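Local coordinates for protein endo-beta-1,4-glucanase (Streptomyces sp., PDB 1OA4) that probably hydrolyses internal beta-1,4-glucosidic bonds of cellulose, as an endoglucanase of glycoside hydrolase family 12, at residues S90-G95 and G210-S215; N1-D6 and T29-V34; I13-V18 and A70-L75. All blocks are in the same frame, centred on the assembly; numbering follows the deposited sequence.

Contact 1 (S90-G95 and G210-S215)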
loop_
_atom_site.group_PDB
_atom_site.type_symbol
_atom_site.label_atom_id
_atom_site.label_comp_id
_atom_site.label_asym_id
_atom_site.label_seq_id
_atom_site.Cartn_x
_atom_site.Cartn_y
_atom_site.Cartn_z
ATOM N N SER A 90 4.085 -11.281 1.598
ATOM C CA SER A 90 3.599 -12.364 2.448
ATOM C C SER A 90 3.244 -11.706 3.762
ATOM O O SER A 90 4.064 -10.983 4.333
ATOM C CB SER A 90 4.686 -13.398 2.657
ATOM O OG SER A 90 4.256 -14.325 3.646
ATOM N N TYR A 91 2.025 -11.969 4.230
ATOM C CA TYR A 91 1.467 -11.358 5.424
ATOM C C TYR A 91 1.158 -12.362 6.534
ATOM O O TYR A 91 0.827 -13.523 6.271
ATOM C CB TYR A 91 0.127 -10.693 5.085
ATOM C CG TYR A 91 0.134 -9.385 4.335
ATOM C CD1 TYR A 91 0.651 -8.229 4.918
ATOM C CD2 TYR A 91 -0.478 -9.275 3.099
ATOM C CE1 TYR A 91 0.573 -7.007 4.260
ATOM C CE2 TYR A 91 -0.542 -8.053 2.434
ATOM C CZ TYR A 91 -0.022 -6.941 3.030
ATOM O OH TYR A 91 -0.136 -5.729 2.362
ATOM N N ARG A 92 1.253 -11.895 7.772
ATOM C CA ARG A 92 0.805 -12.660 8.922
ATOM C C ARG A 92 -0.311 -11.843 9.551
ATOM O O ARG A 92 -0.119 -10.668 9.887
ATOM C CB ARG A 92 1.932 -12.858 9.928
ATOM C CG ARG A 92 1.569 -13.845 11.005
ATOM C CD ARG A 92 2.698 -14.061 11.982
ATOM N NE ARG A 92 2.912 -12.965 12.916
ATOM C CZ ARG A 92 4.101 -12.388 13.142
ATOM N NH1 ARG A 92 5.173 -12.807 12.481
ATOM N NH2 ARG A 92 4.206 -11.405 14.039
ATOM N N TYR A 93 -1.467 -12.472 9.724
ATOM C CA TYR A 93 -2.627 -11.802 10.269
ATOM C C TYR A 93 -2.909 -12.178 11.713
ATOM O O TYR A 93 -2.339 -13.142 12.228
ATOM C CB TYR A 93 -3.818 -12.188 9.420
ATOM C CG TYR A 93 -3.686 -11.788 7.980
ATOM C CD1 TYR A 93 -3.387 -10.490 7.638
ATOM C CD2 TYR A 93 -3.888 -12.692 6.957
ATOM C CE1 TYR A 93 -3.287 -10.102 6.343
ATOM C CE2 TYR A 93 -3.798 -12.312 5.647
ATOM C CZ TYR A 93 -3.500 -10.999 5.330
ATOM O OH TYR A 93 -3.404 -10.601 4.017
ATOM N N THR A 94 -3.782 -11.405 12.355
ATOM C CA THR A 94 -4.234 -11.696 13.710
ATOM C C THR A 94 -5.760 -11.766 13.682
ATOM O O THR A 94 -6.422 -11.172 12.826
ATOM C CB THR A 94 -3.811 -10.637 14.729
ATOM O OG1 THR A 94 -4.352 -9.368 14.352
ATOM C CG2 THR A 94 -2.308 -10.428 14.719
ATOM N N GLY A 95 -6.324 -12.529 14.605
ATOM C CA GLY A 95 -7.770 -12.627 14.725
ATOM C C GLY A 95 -8.389 -11.401 15.368
ATOM O O GLY A 95 -9.574 -11.144 15.180
ATOM N N GLY A 210 1.019 -7.478 16.424
ATOM C CA GLY A 210 1.194 -8.857 15.989
ATOM C C GLY A 210 1.129 -9.036 14.486
ATOM O O GLY A 210 1.548 -10.066 13.960
ATOM N N LEU A 211 0.551 -8.055 13.794
ATOM C CA LEU A 211 0.502 -8.056 12.333
ATOM C C LEU A 211 1.921 -7.912 11.788
ATOM O O LEU A 211 2.752 -7.197 12.368
ATOM C CB LEU A 211 -0.340 -6.887 11.825
ATOM C CG LEU A 211 -1.834 -6.949 12.158
ATOM C CD1 LEU A 211 -2.532 -5.665 11.736
ATOM C CD2 LEU A 211 -2.484 -8.146 11.489
ATOM N N ALA A 212 2.199 -8.599 10.689
ATOM C CA ALA A 212 3.529 -8.558 10.081
ATOM C C ALA A 212 3.533 -8.693 8.571
ATOM O O ALA A 212 2.688 -9.371 7.983
ATOM C CB ALA A 212 4.415 -9.667 10.671
ATOM N N VAL A 213 4.514 -8.050 7.952
ATOM C CA VAL A 213 4.836 -8.303 6.568
ATOM C C VAL A 213 6.036 -9.231 6.699
ATOM O O VAL A 213 7.043 -8.853 7.294
ATOM C CB VAL A 213 5.219 -7.017 5.795
ATOM C CG1 VAL A 213 5.897 -7.356 4.465
ATOM C CG2 VAL A 213 3.990 -6.180 5.551
ATOM N N ASN A 214 5.887 -10.476 6.252
ATOM C CA ASN A 214 6.973 -11.453 6.335
ATOM C C ASN A 214 8.068 -11.192 5.293
ATOM O O ASN A 214 9.250 -11.460 5.527
ATOM C CB ASN A 214 6.433 -12.866 6.091
ATOM C CG ASN A 214 5.422 -13.333 7.146
ATOM O OD1 ASN A 214 5.639 -13.178 8.343
ATOM N ND2 ASN A 214 4.323 -13.927 6.691
ATOM N N SER A 215 7.656 -10.743 4.113
ATOM C CA SER A 215 8.561 -10.488 3.018
ATOM C C SER A 215 7.865 -9.615 1.995
ATOM O O SER A 215 6.635 -9.500 1.982
ATOM C CB SER A 215 9.002 -11.805 2.364
ATOM O OG SER A 215 7.901 -12.494 1.810
#
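The methyl group of Ala212 covers one face of the Arg92 guanidinium, CB standing 3.7 Å from CZ and offset toward the rim, while the carbonyl O of the same alanine meets the Tyr91 ring at its edge, in plane. The setting is the six-stranded sheet of the family 12 jelly-roll sandwich, where strands 86-92 and 212-218 run antiparallel. Tyr91 and Val213, a non-hydrogen-bonded pair, extend side by side from the face that packs on strand 194-204; ring atom CE1 lies 3.7 Å from CG2 of Val213, and Phe202 meets the tyrosine ring. On the other face, a bend at chi3 (74°) turns the Arg92 chain so that NH2 reaches Gly210 O at 3.0 Å, approaching from above the carbonyl plane; NE adds a weak bond to this oxygen. NH2 also makes a salt bridge with Glu40. Arg92 and Ala212 also pair through their backbones, Arg92 N to Ala212 O and Ala212 N to Arg92 O. A beta bulge shifts the register: Ser90 N binds Ser215 O, yet Ser90 O accepts from Asn214 N at 2.7 Å. Here the Asn214 amide also engages Ser90, its ND2 donating to OG in the amide plane, at 3.1 Å and 170°.

Contact 2 (N1-D6 and T29-V34)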
loop_
_atom_site.group_PDB
_atom_site.type_symbol
_atom_site.label_atom_id
_atom_site.label_comp_id
_atom_site.label_asym_id
_atom_site.label_seq_id
_atom_site.Cartn_x
_atom_site.Cartn_y
_atom_site.Cartn_z
ATOM N N ASN A 1 17.431 -6.128 14.441
ATOM C CA ASN A 1 16.041 -5.666 14.735
ATOM C C ASN A 1 16.092 -4.215 15.131
ATOM O O ASN A 1 16.887 -3.830 15.997
ATOM C CB ASN A 1 15.423 -6.449 15.894
ATOM C CG ASN A 1 15.128 -7.879 15.554
ATOM O OD1 ASN A 1 16.034 -8.652 15.237
ATOM N ND2 ASN A 1 13.851 -8.260 15.646
ATOM N N GLN A 2 15.305 -3.392 14.445
ATOM C CA GLN A 2 15.203 -1.993 14.761
ATOM C C GLN A 2 13.780 -1.613 15.103
ATOM O O GLN A 2 12.872 -1.820 14.292
ATOM C CB GLN A 2 15.622 -1.191 13.525
ATOM C CG GLN A 2 15.726 0.280 13.762
ATOM C CD GLN A 2 16.095 1.049 12.509
ATOM O OE1 GLN A 2 16.547 0.464 11.517
ATOM N NE2 GLN A 2 15.905 2.367 12.550
ATOM N N GLN A 3 13.592 -1.045 16.289
ATOM C CA GLN A 3 12.297 -0.543 16.664
ATOM C C GLN A 3 12.146 0.917 16.216
ATOM O O GLN A 3 13.008 1.747 16.496
ATOM C CB GLN A 3 12.089 -0.628 18.170
ATOM C CG GLN A 3 10.737 -0.101 18.586
ATOM C CD GLN A 3 10.619 0.124 20.089
ATOM O OE1 GLN A 3 11.282 1.007 20.674
ATOM N NE2 GLN A 3 9.770 -0.659 20.714
ATOM N N ILE A 4 11.032 1.204 15.543
ATOM C CA ILE A 4 10.703 2.550 15.087
ATOM C C ILE A 4 9.345 2.932 15.637
ATOM O O ILE A 4 8.348 2.253 15.352
ATOM C CB ILE A 4 10.647 2.614 13.558
ATOM C CG1 ILE A 4 12.011 2.254 12.966
ATOM C CG2 ILE A 4 10.254 3.984 13.129
ATOM C CD1 ILE A 4 12.089 2.242 11.439
ATOM N N CYS A 5 9.317 3.998 16.433
ATOM C CA CYS A 5 8.072 4.508 16.988
ATOM C C CYS A 5 7.756 5.930 16.514
ATOM O O CYS A 5 6.611 6.336 16.554
ATOM C CB CYS A 5 8.103 4.520 18.511
ATOM S SG CYS A 5 8.371 2.897 19.282
ATOM N N ASP A 6 8.753 6.669 16.057
ATOM C CA ASP A 6 8.533 8.043 15.602
ATOM C C ASP A 6 7.467 8.040 14.513
ATOM O O ASP A 6 7.456 7.162 13.637
ATOM C CB ASP A 6 9.822 8.644 15.043
ATOM C CG ASP A 6 10.867 8.928 16.111
ATOM O OD1 ASP A 6 10.567 8.810 17.314
ATOM O OD2 ASP A 6 12.027 9.297 15.809
ATOM N N THR A 29 0.438 6.264 20.242
ATOM C CA THR A 29 1.704 5.618 19.912
ATOM C C THR A 29 1.625 4.342 19.102
ATOM O O THR A 29 0.890 3.425 19.440
ATOM C CB THR A 29 2.437 5.320 21.199
ATOM O OG1 THR A 29 2.691 6.550 21.889
ATOM C CG2 THR A 29 3.838 4.693 20.913
ATOM N N GLN A 30 2.410 4.303 18.029
ATOM C CA GLN A 30 2.558 3.118 17.193
ATOM C C GLN A 30 4.025 2.865 16.967
ATOM O O GLN A 30 4.781 3.786 16.645
ATOM C CB GLN A 30 1.904 3.305 15.831
ATOM C CG GLN A 30 2.049 2.107 14.899
ATOM C CD GLN A 30 1.430 2.358 13.543
ATOM O OE1 GLN A 30 0.204 2.265 13.396
ATOM N NE2 GLN A 30 2.260 2.691 12.546
ATOM N N CYS A 31 4.420 1.601 17.103
ATOM C CA CYS A 31 5.786 1.184 16.814
ATOM C C CYS A 31 5.830 -0.029 15.921
ATOM O O CYS A 31 4.935 -0.850 15.992
ATOM C CB CYS A 31 6.510 0.782 18.087
ATOM S SG CYS A 31 6.559 2.003 19.392
ATOM N N ILE A 32 6.858 -0.126 15.078
ATOM C CA ILE A 32 7.110 -1.333 14.295
ATOM C C ILE A 32 8.502 -1.812 14.629
ATOM O O ILE A 32 9.338 -1.016 15.039
ATOM C CB ILE A 32 6.967 -1.103 12.800
ATOM C CG1 ILE A 32 7.892 0.006 12.296
ATOM C CG2 ILE A 32 5.551 -0.707 12.504
ATOM C CD1 ILE A 32 7.881 0.153 10.805
ATOM N N ASN A 33 8.710 -3.118 14.520
ATOM C CA ASN A 33 10.030 -3.711 14.712
ATOM C C ASN A 33 10.428 -4.229 13.335
ATOM O O ASN A 33 9.773 -5.137 12.804
ATOM C CB ASN A 33 9.954 -4.867 15.730
ATOM C CG ASN A 33 11.323 -5.378 16.152
ATOM O OD1 ASN A 33 12.298 -4.625 16.167
ATOM N ND2 ASN A 33 11.403 -6.662 16.496
ATOM N N VAL A 34 11.473 -3.653 12.759
ATOM C CA VAL A 34 11.956 -4.003 11.418
ATOM C C VAL A 34 13.089 -5.031 11.461
ATOM O O VAL A 34 14.107 -4.812 12.115
ATOM C CB VAL A 34 12.414 -2.742 10.686
ATOM C CG1 VAL A 34 12.758 -3.045 9.216
ATOM C CG2 VAL A 34 11.329 -1.677 10.799
HETATM O O HOH W 1 4.270 6.575 17.795
#
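Cys5 and Cys31 hold matching first torsions, each SG anti to its carbonyl carbon and beside its backbone N (chi1 -59° and -56°), and this turns the two sulfurs toward each other across the strands. The bond of 2.0 Å between Cys5 SG and Cys31 SG closes with a chi3 of 103°. It lies on the same side as Gln3 and Asn33, one step beyond the last regular bridge, and locks the end of the short N-terminal strand covalently to its partner. Ile32 takes a different first torsion: CG1 sits between the backbone N and the carbonyl carbon, where it meets Ile4, Ile32 CG1 lying 4.0 Å from Ile4 CB. From Ile4 the far methyl continues to Val34, CD1 approaching CG2 at 4.0 Å. These three side chains share the face opposite the disulfide and pack on strands 10-13 and 17-20, with Thr11 touching both Ile4 and Val34.

Strand 2-4 is the outermost strand at one edge of the six-stranded sheet of the jelly roll, joined antiparallel to 30-34. Two hydrogen-bonded pairs stitch them. Ile4 N meets Ile32 O at 2.8 Å, and Ile32 N returns the bond to Ile4 O; Gln2 and Val34 exchange a like pair. CA-H groups fill in between, the shortest such contact being Cys31 CA to Ile4 O at 3.1 Å.

Past the last bridge a water replaces the direct backbone bond, donating to Cys5 O at 2.7 Å and accepting from Gln30 N at 2.9 Å. The buried Gln30 amide is satisfied outside the pair, OE1 by Ser56 OG and NE2 by Asn21 OD1. At the exposed N-terminal end, Gln2 OE1 hydrogen-bonds Thr11 OG1, and Asn1 CA touches Val34 O.

Contact 3 (I13-V18 and A70-L75)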
loop_
_atom_site.group_PDB
_atom_site.type_symbol
_atom_site.label_atom_id
_atom_site.label_comp_id
_atom_site.label_asym_id
_atom_site.label_seq_id
_atom_site.Cartn_x
_atom_site.Cartn_y
_atom_site.Cartn_z
ATOM N N ILE A 13 15.309 -2.143 4.275
ATOM C CA ILE A 13 15.659 -3.561 4.346
ATOM C C ILE A 13 16.274 -3.989 3.015
ATOM O O ILE A 13 15.921 -3.466 1.962
ATOM C CB ILE A 13 14.467 -4.425 4.691
ATOM C CG1 ILE A 13 13.369 -4.288 3.640
ATOM C CG2 ILE A 13 14.028 -4.058 6.081
ATOM C CD1 ILE A 13 12.255 -5.295 3.774
ATOM N N GLN A 14 17.215 -4.933 3.092
ATOM C CA GLN A 14 17.871 -5.535 1.937
ATOM C C GLN A 14 18.606 -4.509 1.066
ATOM O O GLN A 14 18.882 -4.765 -0.107
ATOM C CB GLN A 14 16.846 -6.299 1.101
ATOM C CG GLN A 14 16.051 -7.375 1.853
ATOM C CD GLN A 14 14.830 -7.847 1.055
ATOM O OE1 GLN A 14 14.964 -8.422 -0.022
ATOM N NE2 GLN A 14 13.644 -7.580 1.577
ATOM N N ASP A 15 18.900 -3.350 1.650
ATOM C CA ASP A 15 19.482 -2.208 0.931
ATOM C C ASP A 15 18.697 -1.971 -0.354
ATOM O O ASP A 15 19.262 -1.666 -1.406
ATOM C CB ASP A 15 20.960 -2.423 0.612
ATOM C CG ASP A 15 21.638 -1.150 0.124
ATOM O OD1 ASP A 15 21.304 -0.031 0.589
ATOM O OD2 ASP A 15 22.515 -1.170 -0.763
ATOM N N ARG A 16 17.373 -2.105 -0.267
ATOM C CA ARG A 16 16.546 -2.032 -1.465
ATOM C C ARG A 16 15.146 -1.454 -1.262
ATOM O O ARG A 16 14.591 -0.879 -2.200
ATOM C CB ARG A 16 16.413 -3.425 -2.104
ATOM C CG ARG A 16 15.619 -3.466 -3.394
ATOM C CD ARG A 16 16.261 -2.629 -4.504
ATOM N NE ARG A 16 15.521 -2.644 -5.750
ATOM C CZ ARG A 16 14.484 -1.844 -5.995
ATOM N NH1 ARG A 16 14.056 -1.008 -5.068
ATOM N NH2 ARG A 16 13.872 -1.900 -7.154
ATOM N N TYR A 17 14.552 -1.649 -0.093
ATOM C CA TYR A 17 13.179 -1.170 0.139
ATOM C C TYR A 17 13.114 -0.338 1.409
ATOM O O TYR A 17 13.838 -0.572 2.366
ATOM C CB TYR A 17 12.181 -2.348 0.248
ATOM C CG TYR A 17 12.251 -3.325 -0.912
ATOM C CD1 TYR A 17 11.890 -2.960 -2.194
ATOM C CD2 TYR A 17 12.695 -4.630 -0.717
ATOM C CE1 TYR A 17 11.988 -3.865 -3.258
ATOM C CE2 TYR A 17 12.777 -5.522 -1.750
ATOM C CZ TYR A 17 12.425 -5.157 -3.019
ATOM O OH TYR A 17 12.524 -6.072 -4.056
ATOM N N VAL A 18 12.235 0.655 1.394
ATOM C CA VAL A 18 12.013 1.511 2.543
ATOM C C VAL A 18 10.895 0.916 3.395
ATOM O O VAL A 18 9.897 0.426 2.848
ATOM C CB VAL A 18 11.581 2.921 2.110
ATOM C CG1 VAL A 18 11.305 3.795 3.324
ATOM C CG2 VAL A 18 12.616 3.532 1.191
ATOM N N ALA A 70 13.461 4.446 -2.334
ATOM C CA ALA A 70 14.150 3.195 -2.072
ATOM C C ALA A 70 15.447 3.096 -2.892
ATOM O O ALA A 70 15.507 3.547 -4.037
ATOM C CB ALA A 70 13.219 2.044 -2.403
ATOM N N PRO A 71 16.503 2.546 -2.302
ATOM C CA PRO A 71 17.762 2.406 -3.043
ATOM C C PRO A 71 17.594 1.655 -4.340
ATOM O O PRO A 71 16.948 0.598 -4.359
ATOM C CB PRO A 71 18.647 1.598 -2.088
ATOM C CG PRO A 71 18.140 1.932 -0.745
ATOM C CD PRO A 71 16.616 2.060 -0.920
ATOM N N ARG A 72 18.181 2.213 -5.396
ATOM C CA ARG A 72 18.227 1.618 -6.728
ATOM C C ARG A 72 16.886 1.441 -7.406
ATOM O O ARG A 72 16.770 0.701 -8.384
ATOM C CB ARG A 72 18.977 0.293 -6.692
ATOM C CG ARG A 72 20.437 0.481 -6.408
ATOM C CD ARG A 72 21.262 -0.833 -6.448
ATOM N NE ARG A 72 20.603 -1.941 -5.757
ATOM C CZ ARG A 72 20.535 -2.064 -4.438
ATOM N NH1 ARG A 72 21.086 -1.149 -3.655
ATOM N NH2 ARG A 72 19.929 -3.115 -3.892
ATOM N N THR A 73 15.879 2.188 -6.962
ATOM C CA THR A 73 14.579 2.039 -7.560
ATOM C C THR A 73 14.646 2.561 -8.985
ATOM O O THR A 73 15.448 3.459 -9.281
ATOM C CB THR A 73 13.508 2.862 -6.783
ATOM O OG1 THR A 73 12.228 2.640 -7.376
ATOM C CG2 THR A 73 13.785 4.385 -6.829
ATOM N N THR A 74 13.816 2.009 -9.866
ATOM C CA THR A 74 13.685 2.540 -11.224
ATOM C C THR A 74 12.474 3.459 -11.381
ATOM O O THR A 74 12.132 3.857 -12.504
ATOM C CB THR A 74 13.589 1.407 -12.240
ATOM O OG1 THR A 74 12.489 0.544 -11.904
ATOM C CG2 THR A 74 14.836 0.535 -12.173
ATOM N N LEU A 75 11.791 3.750 -10.272
ATOM C CA LEU A 75 10.642 4.647 -10.289
ATOM C C LEU A 75 11.128 6.052 -9.930
ATOM O O LEU A 75 12.076 6.199 -9.171
ATOM C CB LEU A 75 9.592 4.183 -9.282
ATOM C CG LEU A 75 8.965 2.805 -9.591
ATOM C CD1 LEU A 75 7.992 2.381 -8.497
ATOM C CD2 LEU A 75 8.292 2.705 -10.941
HETATM O O HOH W 2 12.041 -0.154 -9.071
#
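Arg16 leaves the backbone with CB near the guanidinium of Arg72, and its CG, anti to the backbone N (chi1 -178°), lies 3.6 Å above the centre of the Tyr17 ring. A bend at chi2 (62°) turns the chain toward the loop 70-75, where CD comes within 3.3 Å of Pro71 O, with NE and CZ passing alongside it. The guanidinium ends between two walls: Arg72 O and Thr73 N stand over one face, offset toward the rim, and Tyr17 CE1 over the opposite one, while the Ala70 methyl meets its edge. At the tip NH1 forms a salt bridge with Asp62, which also accepts from Thr73 OG1, and NH2 donates at 3.2 Å to a water that Thr74 N shares.

The two partners are a classic beta bulge, in which Arg16 and Tyr17 both face Ile13 at the turn between strands 10-13 and 17-20, and a type II turn from Ala70 to Thr73 that runs into an ST turn starting at Thr73, whose OG1 accepts from Leu75 N. Ala70 CB is pressed to 3.2 Å from Arg16 O, and Val18 CG2 packs beside it.

Arg72 reaches back the other way. Asp15 O sits at the guanidinium edge between NH1 and NH2 of Arg72, 2.9 and 3.0 Å away, in two weak bonds, and NH1 joins Asp15 OD2 at 3.2 Å in a salt bridge that meets the carboxylate from above its plane. Each arginine thus has its own carboxylate, which probably offsets their like charges; Arg72-Asp15 joins the segments directly, Arg16 through Asp62 and the water.

How the contacts relate
The chain opens contact 2 at its N terminus, passes through strand 10-13 and the turn that begins contact 3, and returns at 29-34 to close contact 2. Contact 3 closes only later, at 70-75, so the two cross; they also touch, with Val34 CG1 packed 3.5 Å from Ile13 CG2. Contact 1 follows in series and closes the longest loop: the chain between 90-95 and 210-215 holds the helix and six of the larger sheet's strands. Contacts 1 and 2 belong to one sheet, with strand 39-44 between 30-34 and 212-218. Contact 3 joins a hairpin of the other sheet to the loop before strand 77-78.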